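Dihydroxyacetone kinase (Citrobacter freundii, PDB 1UN8) catalyses the ATP-dependent phosphorylation of dihydroxyacetone to dihydroxyacetone phosphate in the oxidative route of glycerol fermentation, using a divalent metal ion, magnesium or calcium. Local coordinates at residues Ala359-Leu364 against Lys544-Ser549; Lys71-Ala76 against Val322-Trp327; Gln235-Met240 against Lys301-Thr306; Phe392-Arg397 against Thr425-Gly430. One frame throughout, in Å; residues are numbered along the deposited sequence.

Interaction 1 of 4, residues Ala359-Leu364 against Lys544-Ser549. With MYY ((2R)-3-(phosphonooxy)-2-(tetradecanoyloxy)propyl palmitate), chain C.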
# COMPACT_ATOMS: atom_id res chain seq x y z
N ALA A 359 -53.90 27.59 4.12
CA ALA A 359 -54.38 26.54 3.21
C ALA A 359 -54.48 27.04 1.77
O ALA A 359 -54.20 26.31 0.82
CB ALA A 359 -55.73 26.02 3.69
N GLY A 360 -54.90 28.30 1.62
CA GLY A 360 -55.03 28.89 0.30
C GLY A 360 -53.68 29.04 -0.36
O GLY A 360 -53.55 28.86 -1.58
N ILE A 361 -52.67 29.37 0.44
CA ILE A 361 -51.32 29.53 -0.07
C ILE A 361 -50.78 28.16 -0.49
O ILE A 361 -50.34 27.96 -1.62
CB ILE A 361 -50.39 30.14 1.01
CG1 ILE A 361 -50.89 31.54 1.38
CG2 ILE A 361 -48.97 30.21 0.50
CD1 ILE A 361 -51.06 32.45 0.19
N VAL A 362 -50.82 27.23 0.45
CA VAL A 362 -50.35 25.88 0.22
C VAL A 362 -51.01 25.30 -1.03
O VAL A 362 -50.34 24.70 -1.87
CB VAL A 362 -50.65 24.98 1.44
CG1 VAL A 362 -50.36 23.53 1.12
CG2 VAL A 362 -49.79 25.43 2.62
N GLU A 363 -52.32 25.49 -1.17
CA GLU A 363 -53.04 24.98 -2.33
C GLU A 363 -52.50 25.62 -3.61
O GLU A 363 -52.20 24.92 -4.58
CB GLU A 363 -54.54 25.26 -2.19
CG GLU A 363 -55.38 24.93 -3.43
CD GLU A 363 -55.42 23.45 -3.77
OE1 GLU A 363 -55.80 22.64 -2.89
OE2 GLU A 363 -55.07 23.08 -4.92
N LEU A 364 -52.38 26.95 -3.59
CA LEU A 364 -51.89 27.71 -4.74
C LEU A 364 -50.45 27.36 -5.12
O LEU A 364 -50.16 27.06 -6.28
CB LEU A 364 -52.01 29.21 -4.45
CG LEU A 364 -51.65 30.15 -5.60
CD1 LEU A 364 -52.54 29.87 -6.82
CD2 LEU A 364 -51.80 31.60 -5.14
N LYS A 544 -45.46 34.63 -8.97
CA LYS A 544 -46.40 35.23 -9.91
C LYS A 544 -47.81 34.84 -9.47
O LYS A 544 -48.71 35.67 -9.45
CB LYS A 544 -46.15 34.69 -11.32
CG LYS A 544 -47.07 35.28 -12.36
CD LYS A 544 -46.86 34.64 -13.71
CE LYS A 544 -47.85 35.19 -14.72
NZ LYS A 544 -47.69 34.51 -16.03
N ALA A 545 -47.99 33.57 -9.13
CA ALA A 545 -49.28 33.09 -8.68
C ALA A 545 -49.70 33.79 -7.39
O ALA A 545 -50.86 34.17 -7.23
CB ALA A 545 -49.23 31.58 -8.47
N LEU A 546 -48.76 33.95 -6.48
CA LEU A 546 -49.07 34.60 -5.22
C LEU A 546 -49.49 36.04 -5.45
O LEU A 546 -50.48 36.51 -4.87
CB LEU A 546 -47.87 34.55 -4.29
CG LEU A 546 -47.49 33.17 -3.75
CD1 LEU A 546 -46.35 33.31 -2.75
CD2 LEU A 546 -48.69 32.53 -3.10
N ALA A 547 -48.75 36.75 -6.29
CA ALA A 547 -49.05 38.15 -6.57
C ALA A 547 -50.38 38.34 -7.27
O ALA A 547 -51.04 39.37 -7.10
CB ALA A 547 -47.92 38.76 -7.39
N GLU A 548 -50.80 37.35 -8.07
CA GLU A 548 -52.06 37.45 -8.80
C GLU A 548 -53.27 37.07 -7.95
O GLU A 548 -54.40 37.08 -8.43
CB GLU A 548 -52.02 36.57 -10.05
CG GLU A 548 -50.87 36.91 -11.00
CD GLU A 548 -50.91 36.11 -12.30
OE1 GLU A 548 -51.19 34.88 -12.25
OE2 GLU A 548 -50.65 36.70 -13.37
N SER A 549 -53.04 36.73 -6.69
CA SER A 549 -54.14 36.37 -5.80
C SER A 549 -54.37 37.52 -4.83
O SER A 549 -55.18 37.41 -3.90
CB SER A 549 -53.81 35.09 -5.03
OG SER A 549 -52.67 35.27 -4.20
C38 MYY C . -40.83 21.54 -4.29
C37 MYY C . -42.21 21.45 -3.64
C36 MYY C . -42.36 22.47 -2.51
C35 MYY C . -43.76 22.41 -1.88
C34 MYY C . -43.95 23.53 -0.85
C33 MYY C . -45.33 23.51 -0.19
C32 MYY C . -45.47 24.62 0.86
C31 MYY C . -45.47 26.02 0.23
C30 MYY C . -45.18 27.15 1.22
C29 MYY C . -46.33 27.50 2.17
C28 MYY C . -46.07 28.87 2.82
C27 MYY C . -47.18 29.35 3.75
C26 MYY C . -47.05 30.83 4.10
C25 MYY C . -48.16 31.28 5.06
C24 MYY C . -48.64 32.71 4.81
C23 MYY C . -48.02 33.79 5.71
O10 MYY C . -46.92 33.63 6.23
O8 MYY C . -48.74 34.92 5.95
C6 MYY C . -48.02 35.89 6.74
C5 MYY C . -47.33 36.90 5.83
C4 MYY C . -47.82 38.33 6.12
O6 MYY C . -49.25 38.44 6.25
P MYY C . -50.26 38.46 4.99
O4 MYY C . -49.89 37.19 4.07
O3 MYY C . -51.71 38.15 5.63
O5 MYY C . -50.26 39.74 4.24
O7 MYY C . -47.46 36.50 4.45
C7 MYY C . -46.47 37.02 3.67
O9 MYY C . -45.63 37.78 4.14
C8 MYY C . -46.46 36.66 2.18
C9 MYY C . -45.16 35.95 1.81
C10 MYY C . -45.42 34.60 1.13
C11 MYY C . -44.13 33.89 0.74
C12 MYY C . -44.42 32.51 0.14
C13 MYY C . -43.15 31.74 -0.19
C14 MYY C . -43.52 30.28 -0.49
C15 MYY C . -42.31 29.37 -0.66
C16 MYY C . -41.76 29.39 -2.09
C17 MYY C . -40.88 28.15 -2.31
C18 MYY C . -40.72 27.86 -3.80
C19 MYY C . -40.11 26.48 -4.04
C20 MYY C . -40.13 26.11 -5.52

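Interaction 2 of 4, residues Lys71-Ala76 against Val322-Trp327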
# COMPACT_ATOMS: atom_id res chain seq x y z
N LYS A 71 17.65 -2.42 16.30
CA LYS A 71 17.66 -3.15 17.55
C LYS A 71 16.55 -4.20 17.62
O LYS A 71 15.37 -3.88 17.45
CB LYS A 71 17.53 -2.15 18.70
CG LYS A 71 17.65 -2.74 20.09
CD LYS A 71 17.47 -1.65 21.14
CE LYS A 71 17.59 -2.21 22.55
NZ LYS A 71 17.32 -1.14 23.55
N GLY A 72 16.92 -5.45 17.85
CA GLY A 72 15.94 -6.52 17.94
C GLY A 72 15.74 -7.28 16.63
O GLY A 72 15.04 -8.30 16.60
N MET A 73 16.34 -6.77 15.55
CA MET A 73 16.24 -7.40 14.24
C MET A 73 17.52 -7.26 13.42
O MET A 73 18.62 -7.26 13.97
CB MET A 73 15.05 -6.83 13.44
CG MET A 73 13.70 -7.28 13.96
SD MET A 73 12.27 -6.81 12.94
CE MET A 73 12.09 -8.28 11.93
N LEU A 74 17.36 -7.13 12.11
CA LEU A 74 18.49 -7.03 11.20
C LEU A 74 19.57 -6.03 11.58
O LEU A 74 19.27 -4.93 12.05
CB LEU A 74 17.98 -6.73 9.79
CG LEU A 74 17.93 -7.92 8.82
CD1 LEU A 74 17.51 -9.19 9.55
CD2 LEU A 74 16.97 -7.59 7.69
N THR A 75 20.83 -6.43 11.39
CA THR A 75 21.98 -5.59 11.69
C THR A 75 22.30 -4.78 10.44
O THR A 75 22.69 -3.62 10.52
CB THR A 75 23.21 -6.43 12.07
OG1 THR A 75 22.98 -7.08 13.32
CG2 THR A 75 24.45 -5.55 12.19
N ALA A 76 22.13 -5.41 9.29
CA ALA A 76 22.39 -4.75 8.02
C ALA A 76 21.62 -5.49 6.93
O ALA A 76 21.16 -6.61 7.14
CB ALA A 76 23.88 -4.78 7.71
N VAL A 322 10.97 -3.93 19.07
CA VAL A 322 12.24 -3.77 18.37
C VAL A 322 12.27 -2.33 17.88
O VAL A 322 11.32 -1.59 18.11
CB VAL A 322 12.36 -4.74 17.17
CG1 VAL A 322 12.29 -6.18 17.67
CG2 VAL A 322 11.24 -4.48 16.16
N GLU A 323 13.36 -1.92 17.23
CA GLU A 323 13.44 -0.55 16.73
C GLU A 323 13.73 -0.54 15.24
O GLU A 323 14.88 -0.41 14.82
CB GLU A 323 14.53 0.22 17.45
CG GLU A 323 14.48 0.10 18.94
CD GLU A 323 15.43 1.04 19.62
OE1 GLU A 323 16.51 1.34 19.03
OE2 GLU A 323 15.11 1.48 20.75
N THR A 324 12.68 -0.67 14.44
CA THR A 324 12.83 -0.67 12.99
C THR A 324 11.80 0.24 12.33
O THR A 324 10.82 0.63 12.95
CB THR A 324 12.68 -2.09 12.42
OG1 THR A 324 11.38 -2.60 12.76
CG2 THR A 324 13.75 -3.02 12.99
N SER A 325 12.03 0.55 11.06
CA SER A 325 11.10 1.42 10.36
C SER A 325 9.75 0.80 10.10
O SER A 325 8.75 1.51 10.00
CB SER A 325 11.68 1.84 9.01
OG SER A 325 12.91 2.53 9.16
N ASN A 326 9.68 -0.54 9.99
CA ASN A 326 8.40 -1.13 9.61
C ASN A 326 7.87 -2.36 10.35
O ASN A 326 6.85 -2.91 9.95
CB ASN A 326 8.46 -1.45 8.11
CG ASN A 326 8.70 -0.23 7.27
OD1 ASN A 326 7.78 0.47 6.88
ND2 ASN A 326 9.97 0.02 6.96
N TRP A 327 8.52 -2.82 11.42
CA TRP A 327 7.96 -3.97 12.12
C TRP A 327 6.62 -3.55 12.69
O TRP A 327 6.52 -2.51 13.34
CB TRP A 327 8.94 -4.51 13.19
CG TRP A 327 8.28 -5.56 14.02
CD1 TRP A 327 7.72 -5.41 15.26
CD2 TRP A 327 8.05 -6.92 13.63
NE1 TRP A 327 7.15 -6.59 15.66
CE2 TRP A 327 7.34 -7.53 14.69
CE3 TRP A 327 8.38 -7.67 12.50
CZ2 TRP A 327 6.94 -8.87 14.64
CZ3 TRP A 327 7.98 -9.00 12.45
CH2 TRP A 327 7.27 -9.59 13.52
O HOH W 1 17.47 0.06 16.63

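Interaction 3 of 4, residues Gln235-Met240 against Lys301-Thr306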
# COMPACT_ATOMS: atom_id res chain seq x y z
N GLN A 235 -13.84 -17.33 -0.88
CA GLN A 235 -13.42 -18.55 -1.51
C GLN A 235 -11.91 -18.58 -1.57
O GLN A 235 -11.28 -19.57 -1.18
CB GLN A 235 -14.04 -18.64 -2.91
CG GLN A 235 -15.56 -18.86 -2.86
CD GLN A 235 -16.22 -18.79 -4.22
OE1 GLN A 235 -15.85 -19.53 -5.14
NE2 GLN A 235 -17.20 -17.90 -4.37
N VAL A 236 -11.32 -17.49 -2.04
CA VAL A 236 -9.87 -17.42 -2.13
C VAL A 236 -9.19 -17.62 -0.77
O VAL A 236 -8.25 -18.40 -0.66
CB VAL A 236 -9.41 -16.08 -2.74
CG1 VAL A 236 -7.89 -15.99 -2.74
CG2 VAL A 236 -9.95 -15.97 -4.16
N VAL A 237 -9.66 -16.94 0.26
CA VAL A 237 -9.03 -17.10 1.56
C VAL A 237 -9.21 -18.49 2.16
O VAL A 237 -8.28 -19.04 2.76
CB VAL A 237 -9.52 -16.03 2.56
CG1 VAL A 237 -9.08 -16.36 3.98
CG2 VAL A 237 -8.95 -14.68 2.17
N ASN A 238 -10.40 -19.08 2.00
CA ASN A 238 -10.62 -20.40 2.56
C ASN A 238 -9.78 -21.45 1.85
O ASN A 238 -9.28 -22.40 2.47
CB ASN A 238 -12.10 -20.78 2.51
CG ASN A 238 -12.94 -19.99 3.52
OD1 ASN A 238 -12.51 -19.74 4.65
ND2 ASN A 238 -14.15 -19.63 3.11
N LEU A 239 -9.60 -21.29 0.55
CA LEU A 239 -8.79 -22.22 -0.20
C LEU A 239 -7.38 -22.16 0.36
O LEU A 239 -6.72 -23.19 0.57
CB LEU A 239 -8.80 -21.85 -1.68
CG LEU A 239 -7.76 -22.52 -2.59
CD1 LEU A 239 -7.72 -24.02 -2.35
CD2 LEU A 239 -8.10 -22.21 -4.04
N MET A 240 -6.91 -20.94 0.60
CA MET A 240 -5.59 -20.71 1.13
C MET A 240 -5.48 -21.27 2.54
O MET A 240 -4.48 -21.89 2.90
CB MET A 240 -5.29 -19.21 1.14
CG MET A 240 -5.03 -18.65 -0.25
SD MET A 240 -4.83 -16.85 -0.35
CE MET A 240 -3.05 -16.65 -0.02
N LYS A 301 -0.65 -6.77 -7.30
CA LYS A 301 -1.94 -6.80 -6.64
C LYS A 301 -2.29 -8.19 -6.12
O LYS A 301 -3.10 -8.90 -6.70
CB LYS A 301 -3.04 -6.29 -7.57
CG LYS A 301 -4.41 -6.25 -6.88
CD LYS A 301 -5.35 -5.19 -7.43
CE LYS A 301 -6.54 -5.03 -6.48
NZ LYS A 301 -7.49 -3.93 -6.84
N GLY A 302 -1.66 -8.55 -5.00
CA GLY A 302 -1.91 -9.83 -4.37
C GLY A 302 -1.57 -9.71 -2.89
O GLY A 302 -1.08 -8.66 -2.45
N PHE A 303 -1.82 -10.76 -2.11
CA PHE A 303 -1.51 -10.72 -0.68
C PHE A 303 -1.01 -12.08 -0.27
O PHE A 303 -1.19 -13.05 -1.01
CB PHE A 303 -2.75 -10.33 0.14
CG PHE A 303 -3.85 -11.36 0.12
CD1 PHE A 303 -3.84 -12.42 1.03
CD2 PHE A 303 -4.88 -11.28 -0.83
CE1 PHE A 303 -4.85 -13.40 1.00
CE2 PHE A 303 -5.89 -12.25 -0.87
CZ PHE A 303 -5.88 -13.31 0.05
N SER A 304 -0.36 -12.18 0.88
CA SER A 304 0.10 -13.48 1.35
C SER A 304 -0.33 -13.69 2.79
O SER A 304 -0.54 -12.73 3.52
CB SER A 304 1.61 -13.60 1.18
OG SER A 304 2.29 -12.64 1.98
N LEU A 305 -0.49 -14.95 3.16
CA LEU A 305 -0.86 -15.31 4.51
C LEU A 305 0.24 -16.20 5.06
O LEU A 305 0.55 -17.25 4.48
CB LEU A 305 -2.17 -16.07 4.51
CG LEU A 305 -3.40 -15.24 4.17
CD1 LEU A 305 -4.61 -16.15 4.04
CD2 LEU A 305 -3.61 -14.19 5.24
N THR A 306 0.85 -15.77 6.16
CA THR A 306 1.91 -16.55 6.81
C THR A 306 1.50 -16.99 8.21
O THR A 306 1.11 -16.16 9.04
CB THR A 306 3.21 -15.77 6.95
OG1 THR A 306 3.71 -15.43 5.66
CG2 THR A 306 4.24 -16.61 7.66

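Interaction 4 of 4, residues Phe392-Arg397 against Thr425-Gly430. With MYY ((2R)-3-(phosphonooxy)-2-(tetradecanoyloxy)propyl palmitate), chain C.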
# COMPACT_ATOMS: atom_id res chain seq x y z
N PHE A 392 -40.15 18.17 -8.76
CA PHE A 392 -40.87 19.24 -8.06
C PHE A 392 -42.35 18.91 -7.95
O PHE A 392 -42.98 19.20 -6.93
CB PHE A 392 -40.70 20.57 -8.81
CG PHE A 392 -39.39 21.26 -8.54
CD1 PHE A 392 -38.28 20.55 -8.13
CD2 PHE A 392 -39.27 22.63 -8.73
CE1 PHE A 392 -37.06 21.19 -7.93
CE2 PHE A 392 -38.05 23.28 -8.53
CZ PHE A 392 -36.94 22.55 -8.13
N ALA A 393 -42.90 18.29 -8.99
CA ALA A 393 -44.32 17.91 -8.98
C ALA A 393 -44.54 16.86 -7.90
O ALA A 393 -45.56 16.87 -7.20
CB ALA A 393 -44.73 17.36 -10.36
N ALA A 394 -43.57 15.96 -7.77
CA ALA A 394 -43.65 14.89 -6.78
C ALA A 394 -43.82 15.49 -5.38
O ALA A 394 -44.65 15.03 -4.59
CB ALA A 394 -42.39 14.02 -6.83
N ALA A 395 -43.04 16.52 -5.08
CA ALA A 395 -43.11 17.16 -3.78
C ALA A 395 -44.39 17.96 -3.62
O ALA A 395 -45.03 17.93 -2.57
CB ALA A 395 -41.92 18.06 -3.60
N ALA A 396 -44.77 18.68 -4.67
CA ALA A 396 -45.99 19.48 -4.61
C ALA A 396 -47.18 18.58 -4.28
O ALA A 396 -47.88 18.83 -3.30
CB ALA A 396 -46.22 20.17 -5.94
N ARG A 397 -47.38 17.54 -5.07
CA ARG A 397 -48.49 16.62 -4.86
C ARG A 397 -48.49 15.96 -3.49
O ARG A 397 -49.55 15.70 -2.92
CB ARG A 397 -48.51 15.56 -5.97
CG ARG A 397 -48.89 16.16 -7.31
CD ARG A 397 -48.38 15.35 -8.50
NE ARG A 397 -48.54 16.12 -9.73
CZ ARG A 397 -47.95 15.81 -10.89
NH1 ARG A 397 -47.17 14.74 -10.97
NH2 ARG A 397 -48.14 16.58 -11.96
N THR A 425 -37.77 15.18 0.86
CA THR A 425 -36.74 14.23 0.43
C THR A 425 -37.26 12.81 0.24
O THR A 425 -36.71 12.03 -0.54
CB THR A 425 -35.58 14.14 1.43
OG1 THR A 425 -36.11 14.02 2.75
CG2 THR A 425 -34.69 15.35 1.33
N VAL A 426 -38.33 12.47 0.95
CA VAL A 426 -38.90 11.14 0.84
C VAL A 426 -39.58 10.96 -0.51
O VAL A 426 -39.56 9.87 -1.08
CB VAL A 426 -39.94 10.89 1.96
CG1 VAL A 426 -40.63 9.54 1.75
CG2 VAL A 426 -39.24 10.94 3.31
N VAL A 427 -40.17 12.03 -1.02
CA VAL A 427 -40.86 11.96 -2.30
C VAL A 427 -40.04 12.54 -3.46
O VAL A 427 -40.27 12.20 -4.62
CB VAL A 427 -42.21 12.70 -2.20
CG1 VAL A 427 -42.91 12.68 -3.55
CG2 VAL A 427 -43.07 12.03 -1.14
N MET A 428 -39.10 13.41 -3.13
CA MET A 428 -38.23 14.03 -4.12
C MET A 428 -36.86 13.38 -4.08
O MET A 428 -36.14 13.50 -3.07
CB MET A 428 -38.07 15.52 -3.85
CG MET A 428 -38.94 16.42 -4.69
SD MET A 428 -38.37 18.13 -4.54
CE MET A 428 -38.93 18.52 -2.84
N GLY A 429 -36.48 12.71 -5.15
CA GLY A 429 -35.18 12.08 -5.17
C GLY A 429 -34.14 13.10 -5.55
O GLY A 429 -34.47 14.20 -6.00
N GLY A 430 -32.87 12.76 -5.36
CA GLY A 430 -31.79 13.66 -5.74
C GLY A 430 -31.63 14.93 -4.93
O GLY A 430 -32.43 15.22 -4.03
C38 MYY C . -40.83 21.54 -4.29
C37 MYY C . -42.21 21.45 -3.64
C36 MYY C . -42.36 22.47 -2.51
C35 MYY C . -43.76 22.41 -1.88
C34 MYY C . -43.95 23.53 -0.85
C33 MYY C . -45.33 23.51 -0.19
C32 MYY C . -45.47 24.62 0.86
C31 MYY C . -45.47 26.02 0.23
C30 MYY C . -45.18 27.15 1.22
C29 MYY C . -46.33 27.50 2.17
C28 MYY C . -46.07 28.87 2.82
C27 MYY C . -47.18 29.35 3.75
C26 MYY C . -47.05 30.83 4.10
C25 MYY C . -48.16 31.28 5.06
C24 MYY C . -48.64 32.71 4.81
C23 MYY C . -48.02 33.79 5.71
O10 MYY C . -46.92 33.63 6.23
O8 MYY C . -48.74 34.92 5.95
C6 MYY C . -48.02 35.89 6.74
C5 MYY C . -47.33 36.90 5.83
C4 MYY C . -47.82 38.33 6.12
O6 MYY C . -49.25 38.44 6.25
P MYY C . -50.26 38.46 4.99
O4 MYY C . -49.89 37.19 4.07
O3 MYY C . -51.71 38.15 5.63
O5 MYY C . -50.26 39.74 4.24
O7 MYY C . -47.46 36.50 4.45
C7 MYY C . -46.47 37.02 3.67
O9 MYY C . -45.63 37.78 4.14
C8 MYY C . -46.46 36.66 2.18
C9 MYY C . -45.16 35.95 1.81
C10 MYY C . -45.42 34.60 1.13
C11 MYY C . -44.13 33.89 0.74
C12 MYY C . -44.42 32.51 0.14
C13 MYY C . -43.15 31.74 -0.19
C14 MYY C . -43.52 30.28 -0.49
C15 MYY C . -42.31 29.37 -0.66
C16 MYY C . -41.76 29.39 -2.09
C17 MYY C . -40.88 28.15 -2.31
C18 MYY C . -40.72 27.86 -3.80
C19 MYY C . -40.11 26.48 -4.04
C20 MYY C . -40.13 26.11 -5.52

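Interaction 1 of 4, residues Ala359-Leu364 against Lys544-Ser549
Leu364 reaches from helix 356-371 onto the last turn of helix 534-547, where its CG and one branch rest on the methyl of Ala545. CG and CD1 lie against that methyl, with Leu364 CG 4.0 Å from Ala545 CB. The other branch goes past it: Leu364 CD2 comes to 3.8 Å from Leu546 CD2 and also rests on the backbone carbonyl of Ala545 and the side chain of Ser549. Because chi1 of Leu364 is -175°, CG points opposite the backbone N, a setting that carries the branched end across to the neighbouring helix. The small alanine suits the position facing it, since a single methyl lets the leucine settle close to the helix backbone.

One turn earlier Ile361 meets Leu546 with the two side chains at about a right angle, and Ile361 CD1 touches Leu546 CD2 at 4.1 Å. Each residue uses its remaining branch for the bound phospholipid. Ile361 CG2 lies 3.8 Å from C27 of the palmitoyl chain, while Leu546 CD1 lies 3.6 Å from C12 of the tetradecanoyl chain. Branched aliphatic residues fit here because one side chain can serve the helix contact and the lipid together.

Ser549, just beyond the helix, bends its hydroxyl back to Leu546 O at 2.6 Å. Its backbone N reaches the same oxygen from the same face, so two donors hold this carbonyl at the helix end. The contact between helices 356-371 and 534-547, at the two ends of the helical domain's sequence, with lipid tails against it, is characteristic of the eight-helix barrel.

Interaction 2 of 4, residues Lys71-Ala76 against Val322-Trp327
The indole of Trp327 receives Met73 obliquely, in a Met-aromatic contact that joins two loops of the DhaK domain. Met73 SD lies 4.9 Å from the centroid of the six-membered ring, 47° off its normal, and the bend at chi3 (94°) turns the terminal methyl to the ring carbon CE3. Lys160, on helix 155-167, makes a cation-pi contact with the same indole. The flexible thioether suits this place, for it also touches Val322 CG2 and Thr324 CG2. Thr324 shapes the tryptophan's loop: its OG1 accepts from Trp327 N at 3.2 Å, an ST motif.

The second flat group, the carboxylate of Glu323, lies beside the extended chain of Lys71, whose CD is 3.7 Å from Glu323 CD. The charges stay beyond salt-bridge distance, Lys71 NZ being 4.4 Å from Glu323 OE2, so their attraction is probably modest. A water links Glu323 OE1 and O to Lys71 N. Next along the chain, Gly72 has a positive phi, which suits glycine, and Val322 CG1 crowds the place a beta carbon would need, an approach that the lack of a side chain permits. One bond ties the backbones: Glu323 N donates to Lys71 O at 2.8 Å, with an N-H...O angle of 159°.

Interaction 3 of 4, residues Gln235-Met240 against Lys301-Thr306
Phe303, two residues after Lys301, which salt-bridges to Glu268 and to Asp299 of the second subunit, is the first residue of strand 301-309 to touch helix 233-247. Its ring and Leu305 form the surface this strand offers the helix. Phe303 has chi1 67°, with CG between the backbone N and the carbonyl carbon, and its far end extends to the helix. There Met240 comes in obliquely, SD 3.7 Å from Phe303 CE1 and 4.5 Å from the ring centroid, 53° off the normal, a Met-aromatic contact. The side chains of Val237 and Phe303 cross at about a right angle, Val237 CG2 lying 4.0 Å from Phe303 CZ, and Val236 CG1 stands a little farther from the same carbon. Phe5 of the second subunit packs edge-to-face with this phenyl group.

Ser304 points its side chain away from the helix, as expected where side chains alternate between the two faces of a strand. With Leu305 the chain faces the helix again. Its CG lies in the plane of the Phe303 ring, at the edge, while Leu305 CD1 reaches Met240 CB at 4.3 Å.

The axes of segments 235-240 and 301-306 approach to 10.3 Å and run 34° apart, a helix laid over one face of the mixed sheet that contains strands 186-192, 254-260 and 301-309. No hydrogen bond crosses between them. Beta-branched valines, a leucine, a pliant methionine and an aromatic ring make the contact, and with no directional bond across it, cohesion rests on fit of shape and burial of apolar surface.

Interaction 4 of 4, residues Phe392-Arg397 against Thr425-Gly430
Ala395 and Met428 meet at the wall of the phospholipid pocket in the C-terminal helical barrel, where helix 388-404 packs against the end of helix 413-427. The methyl of Ala395 is wedged between protein and lipid: Ala395 CB lies 3.6 Å from Met428 CG and 3.7 Å from Met428 SD. On the lipid, Ala395 CB is 3.4 Å from MYY C37, near the end of the palmitoyl chain. A residue this small suits the spot, because the helix backbone can come close to both neighbours. Met428 is the first residue to leave helical geometry after helix 413-427, and its CG and SD lie against that methyl. The modelled approach of its CE to Ala395 is too short to be trusted.

Phe392, one turn earlier in its helix, also approaches the sulfur. Met428 SD is 4.3 Å from Phe392 CD1 and 5.4 Å from the ring centroid, an oblique Met-aromatic contact. The lipid's terminal carbon C38 also nears this ring obliquely. Val427 covers the adjoining turn: a chi1 of 178° sends Val427 CG1 away from its backbone N to within 3.6 Å of Ala394 CB, over the carbonyl of the same alanine.

The side chain of Phe392 also lies about 4 Å from those of Thr388 and Ser432, both ATP-binding residues, so the apolar wall adjoins the nucleotide site. Methyls, a thioether and a phenyl ring make up the side-chain contact, with no hydrogen bond between the segments. Such chemistry implies cohesion through dispersion and exclusion of water, an environment that suits an alkyl tail.

Interactions 1 and 4 belong to the helical barrel, interactions 2 and 3 to the DhaK domain, with about 47 Å or more between centres across the two groups. Both barrel contacts touch one phospholipid: interaction 1, near the surface, sits by both acyl chains nearer their ester ends, and interaction 4, buried and nested in sequence within it, meets the palmitoyl end. Interaction 3 is also buried, a helix on a sheet. Interaction 2, partly buried, joins loops and is the only one whose segments share a hydrogen bond, alongside a bridging water. The other three rely on apolar packing. Methionine meets an aromatic ring in interactions 2, 3 and 4, whereas interaction 1 uses aliphatic branches.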